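PDB 2C71: glycoside hydrolase, family 11\:clostridium cellulosome enzyme, dockerin type i\:polysaccharide from Clostridium thermocellum, which probably removes acetyl groups from acetylated xylan as a metal-dependent carbohydrate esterase of family 4, related to peptidoglycan deacetylases. Local coordinates for residues T10-P15 / T35-G40; V39-N44 / H64-S69; P98-P103 / D117-G122. All coordinates share one frame; numbering follows the deposited sequence.

Contact 1: T10-P15 / T35-G40; sequences TFDDGP and TFMVVG. With MG (magnesium ion), chain B.
With CG lying beside the backbone N in both residues (chi1 -64° in Phe-11, -66° in Phe-36), the two phenyl rings leave neighbouring parallel strands in the same direction. The rings are tilted by only 24° but offset so far that they hardly overlap (centroids 5.3 Å apart); Phe-36 CD2 packs on Phe-11 CB, and helix 17-30 covers this face through Val-23. On the other face Asp-12 and Met-37 lie side by side, OD1 alongside Met-37 CB. The strands, first and last elements of a beta-alpha-beta unit in the NodB-type fold, are joined by Phe-11 N to Thr-35 O (2.9 Å) and Met-37 N to Phe-11 O (2.8 Å). Two further backbone bonds follow: Asp-13 N to Met-37 O, longer at 3.3 Å, and Val-39 N to Gly-14 O (2.9 Å), the carbonyl of the cis peptide to Pro-15. The CB of Asp-13 points away from strand 35-38, and OD1 binds magnesium (2.1 Å), while OD2 accepts from metal-bound water 2. Asp-12 OD2 accepts from water 1, another metal ligand, and its OD1 forms a salt bridge with Arg-102. One carboxylate thus holds the ion directly, its neighbour through water.

Contact 2: V39-N44 / H64-S69; sequences VGQRVN and HSWSYS. With MG (magnesium ion), chain B.
The loops after strands 35-38 and 60-63 meet beside the magnesium site, a short 3-10 turn at 40-42 resting against the second loop, which supplies the ligand His-64. Two backbone bonds join them: Gly-40 N to Ser-65 O and Gln-41 N to Trp-66 O, both 2.9 Å. The indole of Trp-66 lies under the turn, one face covered by the Gly-40 and Gln-41 backbone and by Gln-41 CG, a CH-pi contact 3.7 Å from the centroid of the five-membered ring. In one of its two modelled conformers, Gln-41 runs extended beyond CG across the indole, which carries its amide to Ser-67; there OG donates to OE1 at 2.7 Å from above the carbonyl plane, and water 5 accepts from both Gln-41 NE2 and Trp-66 NE1. On the inner side the two methyls of Val-39 divide their work: CG1 sits over the face of the Tyr-68 ring, 4.1 Å from its centroid, and CG2 touches both Tyr-68 CE1 and His-64 CD2. Arg-42 NE donates to Tyr-68 OH (2.9 Å), which lies near the guanidinium plane of Arg-42; the N-H...O angle is bent to 130°. Tyr-68 OH also bonds Asp-13 O, and Arg-42 NH1 pairs with Asp-16. His-64 NE2 binds the ion at 2.2 Å, and ND1 is hydrogen-bonded to the carbonyl oxygen of Arg-102. Together with the metal bond, this second-shell bond probably limits rotation of the imidazole and keeps NE2 turned to the ion.

Contact 3: P98-P103 / D117-G122; sequences PKFFRP and DLVFVG
Phe-101 drives the edge of its ring into the face of Phe-120, CD2 sitting over the ring centre in a T-shaped pair with centroids 5.0 Å apart and planes at 82°. In Phe-101 CG stands opposite the backbone N (chi1 172°), which carries the ring across to its neighbour. Pro-103 CG packs against Phe-120 CD2 at 3.7 Å, and Leu-118 fills the space beside them, its CB on Phe-101 CB and its CD2 only 3.1 Å from Pro-98 O; Phe-113 stacks on Phe-120 and Ile-83 of helix 76-94 touches Phe-101. The reverse face carries Phe-100, whose CD1 touches Val-119 CB and Val-121 CG1, beneath helix 185-192. Strands 100-101 and 119-120 are the parallel ends of a short beta-alpha-beta unit connected through helix 110-115. Phe-101 bonds through both its backbone N, to Val-119 O (2.8 Å), and its O, which accepts from Val-121 N (2.9 Å). The solvent side is at Lys-99, whose backbone O still takes Val-119 N (3.1 Å) while its side chain is exposed. At the buried far end Arg-102, in one of two modelled conformers, bends at chi3 and brings NE to Val-121 O in a weak bond (3.4 Å); stronger partners are Asp-12, in a salt bridge with NH1, and Thr-10 OG1, bonded to NH2.

How the contacts relate
Contact 1 lies deepest, close to the centre of the chain, and contact 3 is also largely buried; contact 2 is farther out and partly exposed. Contacts 1 and 3 each close a beta-alpha-beta unit by parallel strand pairing, but phenylalanine rings slide past one another in the first and meet edge to face in the second. Contact 2 has no strand pairing and relies on loop hydrogen bonds, an indole platform and water. Contacts 1 and 2 share Val-39 and Gly-40 and each supply one protein ligand to the same magnesium. Contact 3 supplies none, yet its Arg-102 bonds to both ligand-bearing segments, 10-15 by its side chain and 64-69 by its carbonyl, which probably helps position them.

Contact 1: T10-P15 / T35-G40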
ATOM      1  N   THR A  10       1.666   4.599   0.587  1.00  5.56           N
ATOM      2  CA  THR A  10       0.986   3.322   0.512  1.00  5.71           C
ATOM      3  C   THR A  10       0.798   2.747   1.924  1.00  4.98           C
ATOM      4  O   THR A  10       1.591   3.036   2.831  1.00  6.06           O
ATOM      5  CB  THR A  10       1.717   2.312  -0.393  1.00  6.29           C
ATOM      6  OG1 THR A  10       2.861   1.798   0.259  1.00  7.10           O
ATOM      7  CG2 THR A  10       2.094   2.907  -1.759  1.00  8.77           C
ATOM      8  N   PHE A  11      -0.287   1.980   2.092  1.00  4.78           N
ATOM      9  CA  PHE A  11      -0.706   1.516   3.413  1.00  4.61           C
ATOM     10  C   PHE A  11      -1.063   0.047   3.356  1.00  5.06           C
ATOM     11  O   PHE A  11      -1.933  -0.354   2.593  1.00  6.27           O
ATOM     12  CB  PHE A  11      -1.935   2.286   3.877  1.00  5.20           C
ATOM     13  CG  PHE A  11      -1.684   3.750   4.067  1.00  5.00           C
ATOM     14  CD1 PHE A  11      -1.121   4.213   5.257  1.00  5.29           C
ATOM     15  CD2 PHE A  11      -1.991   4.682   3.073  1.00  5.08           C
ATOM     16  CE1 PHE A  11      -0.828   5.567   5.427  1.00  5.90           C
ATOM     17  CE2 PHE A  11      -1.703   6.021   3.253  1.00  5.65           C
ATOM     18  CZ  PHE A  11      -1.122   6.438   4.413  1.00  5.67           C
ATOM     19  N   ASP A  12      -0.408  -0.757   4.189  1.00  5.13           N
ATOM     20  CA  ASP A  12      -0.680  -2.191   4.251  1.00  5.36           C
ATOM     21  C   ASP A  12      -1.698  -2.546   5.337  1.00  4.83           C
ATOM     22  O   ASP A  12      -1.884  -1.793   6.294  1.00  5.65           O
ATOM     23  CB  ASP A  12       0.616  -2.973   4.476  1.00  5.88           C
ATOM     24  CG  ASP A  12       1.466  -3.063   3.224  1.00  7.55           C
ATOM     25  OD1 ASP A  12       0.978  -2.673   2.142  1.00  9.42           O
ATOM     26  OD2 ASP A  12       2.623  -3.525   3.323  1.00  8.45           O
ATOM     27  N   ASP A  13      -2.205  -3.772   5.267  1.00  5.04           N
ATOM     28  CA  ASP A  13      -2.695  -4.648   6.349  1.00  4.82           C
ATOM     29  C   ASP A  13      -4.178  -4.494   6.680  1.00  5.26           C
ATOM     30  O   ASP A  13      -4.706  -5.249   7.514  1.00  6.83           O
ATOM     31  CB  ASP A  13      -1.904  -4.579   7.667  1.00  5.40           C
ATOM     32  CG  ASP A  13      -0.562  -5.334   7.638  1.00  6.18           C
ATOM     33  OD1 ASP A  13      -0.093  -5.781   6.561  1.00  6.19           O
ATOM     34  OD2 ASP A  13       0.028  -5.460   8.748  1.00  8.52           O
ATOM     35  N   GLY A  14      -4.854  -3.544   6.020  1.00  5.28           N
ATOM     36  CA  GLY A  14      -6.273  -3.344   6.203  1.00  5.67           C
ATOM     37  C   GLY A  14      -7.113  -4.073   5.161  1.00  4.97           C
ATOM     38  O   GLY A  14      -6.621  -4.949   4.456  1.00  5.54           O
ATOM     39  N   PRO A  15      -8.424  -3.762   5.094  1.00  5.15           N
ATOM     40  CA  PRO A  15      -9.082  -2.641   5.764  1.00  5.29           C
ATOM     41  C   PRO A  15      -9.549  -2.946   7.166  1.00  5.49           C
ATOM     42  O   PRO A  15      -9.923  -4.084   7.479  1.00  6.57           O
ATOM     43  CB  PRO A  15     -10.337  -2.453   4.859  1.00  6.48           C
ATOM     44  CG  PRO A  15     -10.641  -3.843   4.379  1.00  6.65           C
ATOM     45  CD  PRO A  15      -9.300  -4.422   4.083  1.00  5.83           C
ATOM     46  N   THR A  35      -2.455   4.665  -1.940  1.00  4.66           N
ATOM     47  CA  THR A  35      -2.715   3.291  -2.351  1.00  4.70           C
ATOM     48  C   THR A  35      -2.796   2.405  -1.110  1.00  4.33           C
ATOM     49  O   THR A  35      -1.931   2.508  -0.236  1.00  6.36           O
ATOM     50  CB  THR A  35      -1.640   2.761  -3.303  1.00  5.59           C
ATOM     51  OG1 THR A  35      -1.474   3.689  -4.395  1.00  5.98           O
ATOM     52  CG2 THR A  35      -1.974   1.399  -3.867  1.00  6.44           C
ATOM     53  N   PHE A  36      -3.807   1.566  -1.041  1.00  4.12           N
ATOM     54  CA  PHE A  36      -4.033   0.623   0.076  1.00  4.48           C
ATOM     55  C   PHE A  36      -3.803  -0.791  -0.424  1.00  4.08           C
ATOM     56  O   PHE A  36      -4.478  -1.225  -1.358  1.00  5.04           O
ATOM     57  CB  PHE A  36      -5.448   0.782   0.631  1.00  4.33           C
ATOM     58  CG  PHE A  36      -5.672   2.106   1.288  1.00  4.50           C
ATOM     59  CD1 PHE A  36      -6.008   3.245   0.554  1.00  4.99           C
ATOM     60  CD2 PHE A  36      -5.479   2.245   2.666  1.00  4.99           C
ATOM     61  CE1 PHE A  36      -6.122   4.458   1.192  1.00  5.65           C
ATOM     62  CE2 PHE A  36      -5.615   3.475   3.285  1.00  5.94           C
ATOM     63  CZ  PHE A  36      -5.948   4.575   2.521  1.00  5.70           C
ATOM     64  N   MET A  37      -2.873  -1.491   0.194  1.00  4.30           N
ATOM     65  CA  MET A  37      -2.548  -2.896  -0.127  1.00  4.61           C
ATOM     66  C   MET A  37      -3.303  -3.734   0.897  1.00  4.07           C
ATOM     67  O   MET A  37      -2.935  -3.780   2.081  1.00  5.25           O
ATOM     68  CB  MET A  37      -1.032  -3.144  -0.090  1.00  5.06           C
ATOM     69  CG  MET A  37      -0.230  -2.167  -0.911  1.00  5.74           C
ATOM     70  SD  MET A  37      -0.631  -2.003  -2.662  1.00  7.05           S
ATOM     71  CE  MET A  37       0.128  -3.523  -3.270  1.00  8.13           C
ATOM     72  N   VAL A  38      -4.406  -4.314   0.448  1.00  4.39           N
ATOM     73  CA  VAL A  38      -5.395  -4.919   1.367  1.00  4.45           C
ATOM     74  C   VAL A  38      -5.250  -6.421   1.450  1.00  4.27           C
ATOM     75  O   VAL A  38      -4.739  -7.116   0.554  1.00  5.04           O
ATOM     76  CB  VAL A  38      -6.837  -4.529   0.974  1.00  5.73           C
ATOM     77  CG1 VAL A  38      -7.014  -3.013   1.015  1.00  6.61           C
ATOM     78  CG2 VAL A  38      -7.254  -5.105  -0.342  1.00  6.70           C
ATOM     79  N   VAL A  39      -5.697  -6.934   2.575  1.00  4.86           N
ATOM     80  CA  VAL A  39      -5.614  -8.359   2.930  1.00  4.63           C
ATOM     81  C   VAL A  39      -7.001  -8.965   2.744  1.00  4.55           C
ATOM     82  O   VAL A  39      -8.006  -8.511   3.321  1.00  5.00           O
ATOM     83  CB  VAL A  39      -5.094  -8.508   4.376  1.00  5.24           C
ATOM     84  CG1 VAL A  39      -5.118  -9.971   4.818  1.00  6.60           C
ATOM     85  CG2 VAL A  39      -3.693  -7.940   4.459  1.00  7.17           C
ATOM     86  N   GLY A  40      -7.076 -10.007   1.907  1.00  5.19           N
ATOM     87  CA  GLY A  40      -8.354 -10.549   1.489  1.00  5.83           C
ATOM     88  C   GLY A  40      -9.287 -10.983   2.613  1.00  5.86           C
ATOM     89  O   GLY A  40     -10.501 -10.749   2.549  1.00  6.67           O
TER
HETATM   90 MG    MG B1692       1.731  -6.707   6.056  1.00  5.76          MG
HETATM   91  O   HOH W   1       2.766  -4.953   5.911  1.00  7.17           O
HETATM   92  O   HOH W   2       2.228  -6.768   8.076  1.00  8.27           O
HETATM   93  O   HOH W   3       1.095  -8.639   6.258  1.00  7.76           O
HETATM   94  O   HOH W   4       3.694  -7.512   5.512  1.00  8.25           O

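Contact 2: V39-N44 / H64-S69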
ATOM      1  N   VAL A  39      -5.697  -6.934   2.575  1.00  4.86           N
ATOM      2  CA  VAL A  39      -5.614  -8.359   2.930  1.00  4.63           C
ATOM      3  C   VAL A  39      -7.001  -8.965   2.744  1.00  4.55           C
ATOM      4  O   VAL A  39      -8.006  -8.511   3.321  1.00  5.00           O
ATOM      5  CB  VAL A  39      -5.094  -8.508   4.376  1.00  5.24           C
ATOM      6  CG1 VAL A  39      -5.118  -9.971   4.818  1.00  6.60           C
ATOM      7  CG2 VAL A  39      -3.693  -7.940   4.459  1.00  7.17           C
ATOM      8  N   GLY A  40      -7.076 -10.007   1.907  1.00  5.19           N
ATOM      9  CA  GLY A  40      -8.354 -10.549   1.489  1.00  5.83           C
ATOM     10  C   GLY A  40      -9.287 -10.983   2.613  1.00  5.86           C
ATOM     11  O   GLY A  40     -10.501 -10.749   2.549  1.00  6.67           O
ATOM     12  N   GLN A  41      -8.742 -11.603   3.650  1.00  6.18           N
ATOM     13  CA  GLN A  41      -9.504 -11.989   4.883  0.50  7.27           C
ATOM     14  C   GLN A  41     -10.286 -10.902   5.473  1.00  7.74           C
ATOM     15  O   GLN A  41     -11.267 -11.177   6.188  1.00 11.02           O
ATOM     16  CB  GLN A  41      -8.608 -12.557   6.008  0.50  7.04           C
ATOM     17  CG  GLN A  41      -8.329 -14.022   5.772  0.50  6.58           C
ATOM     18  CD  GLN A  41      -7.259 -14.617   6.696  0.50  8.07           C
ATOM     19  OE1 GLN A  41      -6.408 -13.917   7.210  0.50  7.06           O
ATOM     20  NE2 GLN A  41      -7.347 -15.942   6.928  0.50  8.36           N
ATOM     21  N   ARG A  42      -9.838  -9.667   5.313  1.00  6.37           N
ATOM     22  CA  ARG A  42     -10.462  -8.500   5.935  1.00  7.24           C
ATOM     23  C   ARG A  42     -11.497  -7.816   5.053  1.00  6.80           C
ATOM     24  O   ARG A  42     -12.151  -6.883   5.526  1.00  9.68           O
ATOM     25  CB  ARG A  42      -9.403  -7.476   6.320  1.00  7.12           C
ATOM     26  CG  ARG A  42      -8.701  -7.805   7.643  1.00 11.47           C
ATOM     27  CD  ARG A  42      -7.867  -6.662   8.144  1.00 11.04           C
ATOM     28  NE  ARG A  42      -7.254  -6.808   9.452  1.00 10.63           N
ATOM     29  CZ  ARG A  42      -7.633  -6.147  10.546  1.00 11.96           C
ATOM     30  NH1 ARG A  42      -8.717  -5.391  10.616  1.00 11.17           N
ATOM     31  NH2 ARG A  42      -6.898  -6.260  11.633  1.00 12.80           N
ATOM     32  N   VAL A  43     -11.639  -8.236   3.804  1.00  6.19           N
ATOM     33  CA  VAL A  43     -12.532  -7.602   2.852  1.00  6.94           C
ATOM     34  C   VAL A  43     -13.839  -8.375   2.786  1.00  8.18           C
ATOM     35  O   VAL A  43     -13.877  -9.493   2.254  1.00  9.77           O
ATOM     36  CB  VAL A  43     -11.858  -7.527   1.455  1.00  7.80           C
ATOM     37  CG1 VAL A  43     -12.801  -6.858   0.463  1.00  9.48           C
ATOM     38  CG2 VAL A  43     -10.554  -6.761   1.506  1.00  7.71           C
ATOM     39  N   ASN A  44     -14.913  -7.786   3.310  1.00  7.27           N
ATOM     40  CA  ASN A  44     -16.175  -8.494   3.456  1.00  7.13           C
ATOM     41  C   ASN A  44     -17.311  -7.474   3.531  1.00  7.08           C
ATOM     42  O   ASN A  44     -17.074  -6.275   3.353  1.00  6.22           O
ATOM     43  CB  ASN A  44     -16.144  -9.451   4.651  1.00  8.55           C
ATOM     44  CG  ASN A  44     -15.962  -8.761   6.009  1.00  7.41           C
ATOM     45  OD1 ASN A  44     -15.576  -9.427   6.981  1.00  7.83           O
ATOM     46  ND2 ASN A  44     -16.282  -7.504   6.109  1.00 10.00           N
ATOM     47  N   HIS A  64      -2.393  -7.471  -0.936  1.00  4.58           N
ATOM     48  CA  HIS A  64      -1.387  -7.859   0.065  1.00  4.51           C
ATOM     49  C   HIS A  64      -1.660  -9.318   0.512  1.00  5.00           C
ATOM     50  O   HIS A  64      -1.338  -9.691   1.660  1.00  5.27           O
ATOM     51  CB  HIS A  64      -1.478  -6.890   1.262  1.00  4.85           C
ATOM     52  CG  HIS A  64      -0.306  -6.905   2.212  1.00  4.87           C
ATOM     53  ND1 HIS A  64       1.007  -7.089   1.813  1.00  5.75           N
ATOM     54  CD2 HIS A  64      -0.256  -6.656   3.552  1.00  5.08           C
ATOM     55  CE1 HIS A  64       1.803  -7.015   2.879  1.00  5.59           C
ATOM     56  NE2 HIS A  64       1.062  -6.738   3.941  1.00  5.44           N
ATOM     57  N   SER A  65      -2.235 -10.121  -0.395  1.00  4.84           N
ATOM     58  CA  SER A  65      -2.530 -11.538  -0.148  1.00  5.01           C
ATOM     59  C   SER A  65      -3.784 -11.764   0.684  1.00  4.76           C
ATOM     60  O   SER A  65      -4.350 -10.801   1.231  1.00  5.06           O
ATOM     61  CB  SER A  65      -1.348 -12.300   0.471  1.00  6.53           C
ATOM     62  OG  SER A  65      -1.452 -12.417   1.894  1.00  6.26           O
ATOM     63  N   TRP A  66      -4.197 -13.036   0.780  1.00  4.81           N
ATOM     64  CA  TRP A  66      -5.394 -13.372   1.546  1.00  5.00           C
ATOM     65  C   TRP A  66      -5.203 -13.183   3.052  1.00  5.17           C
ATOM     66  O   TRP A  66      -6.192 -12.945   3.769  1.00  5.45           O
ATOM     67  CB  TRP A  66      -5.830 -14.813   1.235  1.00  6.03           C
ATOM     68  CG  TRP A  66      -7.109 -15.198   1.891  1.00  6.10           C
ATOM     69  CD1 TRP A  66      -7.263 -16.015   2.971  1.00  7.60           C
ATOM     70  CD2 TRP A  66      -8.415 -14.777   1.515  1.00  6.38           C
ATOM     71  NE1 TRP A  66      -8.601 -16.121   3.297  1.00  9.16           N
ATOM     72  CE2 TRP A  66      -9.327 -15.361   2.418  1.00  8.41           C
ATOM     73  CE3 TRP A  66      -8.904 -13.955   0.504  1.00  7.29           C
ATOM     74  CZ2 TRP A  66     -10.712 -15.126   2.333  1.00 10.24           C
ATOM     75  CZ3 TRP A  66     -10.268 -13.723   0.430  1.00  9.08           C
ATOM     76  CH2 TRP A  66     -11.150 -14.311   1.331  1.00 10.47           C
ATOM     77  N   SER A  67      -3.966 -13.353   3.532  1.00  5.54           N
ATOM     78  CA  SER A  67      -3.727 -13.382   4.970  1.00  5.71           C
ATOM     79  C   SER A  67      -2.388 -12.711   5.286  1.00  5.65           C
ATOM     80  O   SER A  67      -1.932 -11.804   4.560  1.00  6.38           O
ATOM     81  CB  SER A  67      -3.860 -14.799   5.508  1.00  6.82           C
ATOM     82  OG  SER A  67      -3.890 -14.844   6.938  1.00  8.97           O
ATOM     83  N   TYR A  68      -1.772 -13.147   6.391  1.00  5.85           N
ATOM     84  CA  TYR A  68      -0.607 -12.485   6.970  1.00  5.94           C
ATOM     85  C   TYR A  68       0.627 -13.410   6.999  1.00  6.70           C
ATOM     86  O   TYR A  68       1.619 -13.117   7.671  1.00  8.67           O
ATOM     87  CB  TYR A  68      -0.925 -11.955   8.389  1.00  7.14           C
ATOM     88  CG  TYR A  68      -1.998 -10.893   8.379  1.00  7.03           C
ATOM     89  CD1 TYR A  68      -1.689  -9.561   8.036  1.00  7.82           C
ATOM     90  CD2 TYR A  68      -3.339 -11.194   8.579  1.00  8.78           C
ATOM     91  CE1 TYR A  68      -2.645  -8.552   8.004  1.00  8.32           C
ATOM     92  CE2 TYR A  68      -4.336 -10.134   8.553  1.00  8.49           C
ATOM     93  CZ  TYR A  68      -3.914  -8.868   8.219  1.00  7.99           C
ATOM     94  OH  TYR A  68      -4.941  -7.910   8.190  1.00 10.09           O
ATOM     95  N   SER A  69       0.582 -14.494   6.226  1.00  6.72           N
ATOM     96  CA  SER A  69       1.666 -15.463   6.170  1.00  6.83           C
ATOM     97  C   SER A  69       2.637 -15.096   5.050  1.00  6.91           C
ATOM     98  O   SER A  69       2.266 -14.782   3.922  1.00  7.38           O
ATOM     99  CB  SER A  69       1.091 -16.863   5.835  1.00  8.07           C
ATOM    100  OG  SER A  69       0.277 -17.336   6.895  1.00  9.29           O
TER
HETATM  101 MG    MG B1692       1.731  -6.707   6.056  1.00  5.76          MG
HETATM  102  O   HOH W   5      -9.666 -17.296   5.998  1.00 15.06           O
HETATM  103  O   HOH W   1       2.766  -4.953   5.911  1.00  7.17           O
HETATM  104  O   HOH W   3       1.095  -8.639   6.258  1.00  7.76           O
HETATM  105  O   HOH W   2       2.228  -6.768   8.076  1.00  8.27           O
HETATM  106  O   HOH W   4       3.694  -7.512   5.512  1.00  8.25           O

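Contact 3: P98-P103 / D117-G122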
ATOM      1  N   PRO A  98      -6.724  -5.524  -9.105  1.00  7.17           N
ATOM      2  CA  PRO A  98      -5.471  -4.907  -8.640  1.00  6.81           C
ATOM      3  C   PRO A  98      -4.395  -4.955  -9.732  1.00  6.59           C
ATOM      4  O   PRO A  98      -4.424  -5.895 -10.525  1.00  8.56           O
ATOM      5  CB  PRO A  98      -5.097  -5.775  -7.445  1.00  7.29           C
ATOM      6  CG  PRO A  98      -6.433  -6.142  -6.854  1.00  6.44           C
ATOM      7  CD  PRO A  98      -7.435  -6.192  -8.001  1.00  7.24           C
ATOM      8  N   LYS A  99      -3.479  -3.990  -9.760  0.50  6.76           N
ATOM      9  CA  LYS A  99      -2.360  -4.015 -10.704  0.50  7.57           C
ATOM     10  C   LYS A  99      -1.029  -4.247  -9.988  0.50  6.35           C
ATOM     11  O   LYS A  99       0.005  -4.461 -10.619  0.50  7.02           O
ATOM     12  CB  LYS A  99      -2.302  -2.709 -11.501  0.50  8.77           C
ATOM     13  CG  LYS A  99      -3.413  -2.556 -12.527  0.50 10.44           C
ATOM     14  CD  LYS A  99      -3.036  -1.547 -13.600  0.50 12.49           C
ATOM     15  CE  LYS A  99      -4.055  -0.423 -13.685  0.50 15.33           C
ATOM     16  NZ  LYS A  99      -3.408   0.897 -13.924  0.50 11.32           N
ATOM     17  N   PHE A 100      -1.079  -4.201  -8.662  1.00  5.93           N
ATOM     18  CA  PHE A 100       0.106  -4.247  -7.806  1.00  5.96           C
ATOM     19  C   PHE A 100      -0.087  -5.232  -6.656  1.00  5.21           C
ATOM     20  O   PHE A 100      -1.202  -5.383  -6.147  1.00  5.94           O
ATOM     21  CB  PHE A 100       0.390  -2.859  -7.246  1.00  6.23           C
ATOM     22  CG  PHE A 100       0.740  -1.839  -8.308  1.00  5.98           C
ATOM     23  CD1 PHE A 100       2.011  -1.772  -8.797  1.00  7.15           C
ATOM     24  CD2 PHE A 100      -0.198  -0.987  -8.818  1.00  7.39           C
ATOM     25  CE1 PHE A 100       2.337  -0.859  -9.806  1.00  7.95           C
ATOM     26  CE2 PHE A 100       0.112  -0.066  -9.808  1.00  7.65           C
ATOM     27  CZ  PHE A 100       1.371  -0.004 -10.313  1.00  8.78           C
ATOM     28  N   PHE A 101       1.021  -5.854  -6.292  1.00  5.63           N
ATOM     29  CA  PHE A 101       1.109  -6.832  -5.186  1.00  4.83           C
ATOM     30  C   PHE A 101       2.228  -6.411  -4.257  1.00  5.34           C
ATOM     31  O   PHE A 101       3.328  -6.101  -4.721  1.00  6.50           O
ATOM     32  CB  PHE A 101       1.435  -8.214  -5.777  1.00  5.59           C
ATOM     33  CG  PHE A 101       1.741  -9.300  -4.765  1.00  5.50           C
ATOM     34  CD1 PHE A 101       0.808  -9.662  -3.805  1.00  6.06           C
ATOM     35  CD2 PHE A 101       2.943  -9.962  -4.805  1.00  6.65           C
ATOM     36  CE1 PHE A 101       1.110 -10.703  -2.892  1.00  6.92           C
ATOM     37  CE2 PHE A 101       3.211 -10.998  -3.912  1.00  7.54           C
ATOM     38  CZ  PHE A 101       2.285 -11.367  -2.984  1.00  7.57           C
ATOM     39  N   ARG A 102       1.988  -6.454  -2.953  1.00  5.21           N
ATOM     40  CA  ARG A 102       3.028  -6.287  -1.969  0.50  5.88           C
ATOM     41  C   ARG A 102       3.182  -7.585  -1.222  1.00  5.32           C
ATOM     42  O   ARG A 102       2.251  -8.019  -0.507  1.00  5.85           O
ATOM     43  CB  ARG A 102       2.726  -5.212  -0.941  0.50  6.28           C
ATOM     44  CG  ARG A 102       3.861  -5.130   0.086  0.50  7.17           C
ATOM     45  CD  ARG A 102       3.945  -3.841   0.773  0.50  9.26           C
ATOM     46  NE  ARG A 102       4.306  -2.745  -0.102  0.50 11.49           N
ATOM     47  CZ  ARG A 102       3.815  -1.503  -0.058  0.50  8.45           C
ATOM     48  NH1 ARG A 102       2.855  -1.164   0.794  0.50  9.65           N
ATOM     49  NH2 ARG A 102       4.244  -0.597  -0.921  0.50  9.58           N
ATOM     50  N   PRO A 103       4.317  -8.278  -1.366  1.00  6.53           N
ATOM     51  CA  PRO A 103       4.485  -9.572  -0.690  1.00  6.96           C
ATOM     52  C   PRO A 103       4.392  -9.398   0.815  1.00  7.01           C
ATOM     53  O   PRO A 103       5.013  -8.486   1.399  1.00  7.69           O
ATOM     54  CB  PRO A 103       5.891 -10.049  -1.104  1.00  8.24           C
ATOM     55  CG  PRO A 103       6.237  -9.259  -2.241  1.00 10.71           C
ATOM     56  CD  PRO A 103       5.461  -7.949  -2.212  1.00  7.37           C
ATOM     57  N   ASP A 117       0.923 -12.541 -11.336  1.00  8.79           N
ATOM     58  CA  ASP A 117       0.904 -11.671 -12.515  1.00  9.20           C
ATOM     59  C   ASP A 117       0.462 -10.250 -12.164  1.00  9.25           C
ATOM     60  O   ASP A 117      -0.488  -9.710 -12.733  1.00 10.76           O
ATOM     61  CB  ASP A 117      -0.006 -12.254 -13.597  1.00 11.70           C
ATOM     62  CG  ASP A 117       0.246 -11.644 -14.961  1.00 12.75           C
ATOM     63  OD1 ASP A 117       1.417 -11.340 -15.272  1.00 15.28           O
ATOM     64  OD2 ASP A 117      -0.727 -11.467 -15.724  1.00 17.85           O
ATOM     65  N   LEU A 118       1.180  -9.667 -11.216  1.00  7.64           N
ATOM     66  CA  LEU A 118       1.002  -8.302 -10.732  1.00  6.88           C
ATOM     67  C   LEU A 118       2.366  -7.688 -10.568  1.00  7.09           C
ATOM     68  O   LEU A 118       3.363  -8.414 -10.435  1.00  7.67           O
ATOM     69  CB  LEU A 118       0.294  -8.296  -9.329  1.00  7.24           C
ATOM     70  CG  LEU A 118      -1.129  -8.877  -9.298  1.00  7.58           C
ATOM     71  CD1 LEU A 118      -1.624  -9.118  -7.893  1.00  8.32           C
ATOM     72  CD2 LEU A 118      -2.163  -7.987 -10.051  1.00  8.96           C
ATOM     73  N   VAL A 119       2.443  -6.346 -10.586  1.00  6.99           N
ATOM     74  CA  VAL A 119       3.721  -5.659 -10.359  1.00  6.83           C
ATOM     75  C   VAL A 119       4.018  -5.673  -8.849  1.00  6.20           C
ATOM     76  O   VAL A 119       3.160  -5.281  -8.053  1.00  6.43           O
ATOM     77  CB  VAL A 119       3.680  -4.251 -10.922  1.00  7.30           C
ATOM     78  CG1 VAL A 119       4.920  -3.480 -10.506  1.00  7.97           C
ATOM     79  CG2 VAL A 119       3.562  -4.305 -12.470  1.00  8.84           C
ATOM     80  N   PHE A 120       5.200  -6.140  -8.469  1.00  6.03           N
ATOM     81  CA  PHE A 120       5.605  -6.252  -7.082  1.00  5.66           C
ATOM     82  C   PHE A 120       6.161  -4.921  -6.575  1.00  5.96           C
ATOM     83  O   PHE A 120       7.050  -4.326  -7.201  1.00  6.58           O
ATOM     84  CB  PHE A 120       6.708  -7.287  -6.896  1.00  6.32           C
ATOM     85  CG  PHE A 120       6.249  -8.733  -6.914  1.00  6.20           C
ATOM     86  CD1 PHE A 120       5.479  -9.257  -7.937  1.00  6.91           C
ATOM     87  CD2 PHE A 120       6.677  -9.596  -5.919  1.00  6.97           C
ATOM     88  CE1 PHE A 120       5.131 -10.606  -7.977  1.00  8.13           C
ATOM     89  CE2 PHE A 120       6.325 -10.947  -5.922  1.00  7.29           C
ATOM     90  CZ  PHE A 120       5.553 -11.445  -6.942  1.00  7.19           C
ATOM     91  N   VAL A 121       5.638  -4.457  -5.444  1.00  5.89           N
ATOM     92  CA  VAL A 121       6.118  -3.227  -4.827  1.00  6.59           C
ATOM     93  C   VAL A 121       6.584  -3.471  -3.395  1.00  6.46           C
ATOM     94  O   VAL A 121       5.964  -4.231  -2.651  1.00  8.48           O
ATOM     95  CB  VAL A 121       5.032  -2.134  -4.825  1.00  7.35           C
ATOM     96  CG1 VAL A 121       4.818  -1.599  -6.233  1.00  8.01           C
ATOM     97  CG2 VAL A 121       3.734  -2.678  -4.250  1.00  8.78           C
ATOM     98  N   GLY A 122       7.680  -2.820  -3.016  1.00  6.76           N
ATOM     99  CA  GLY A 122       8.103  -2.783  -1.628  1.00  7.23           C
ATOM    100  C   GLY A 122       7.998  -1.397  -1.026  1.00  7.72           C
ATOM    101  O   GLY A 122       6.904  -0.930  -0.705  1.00 10.00           O
TER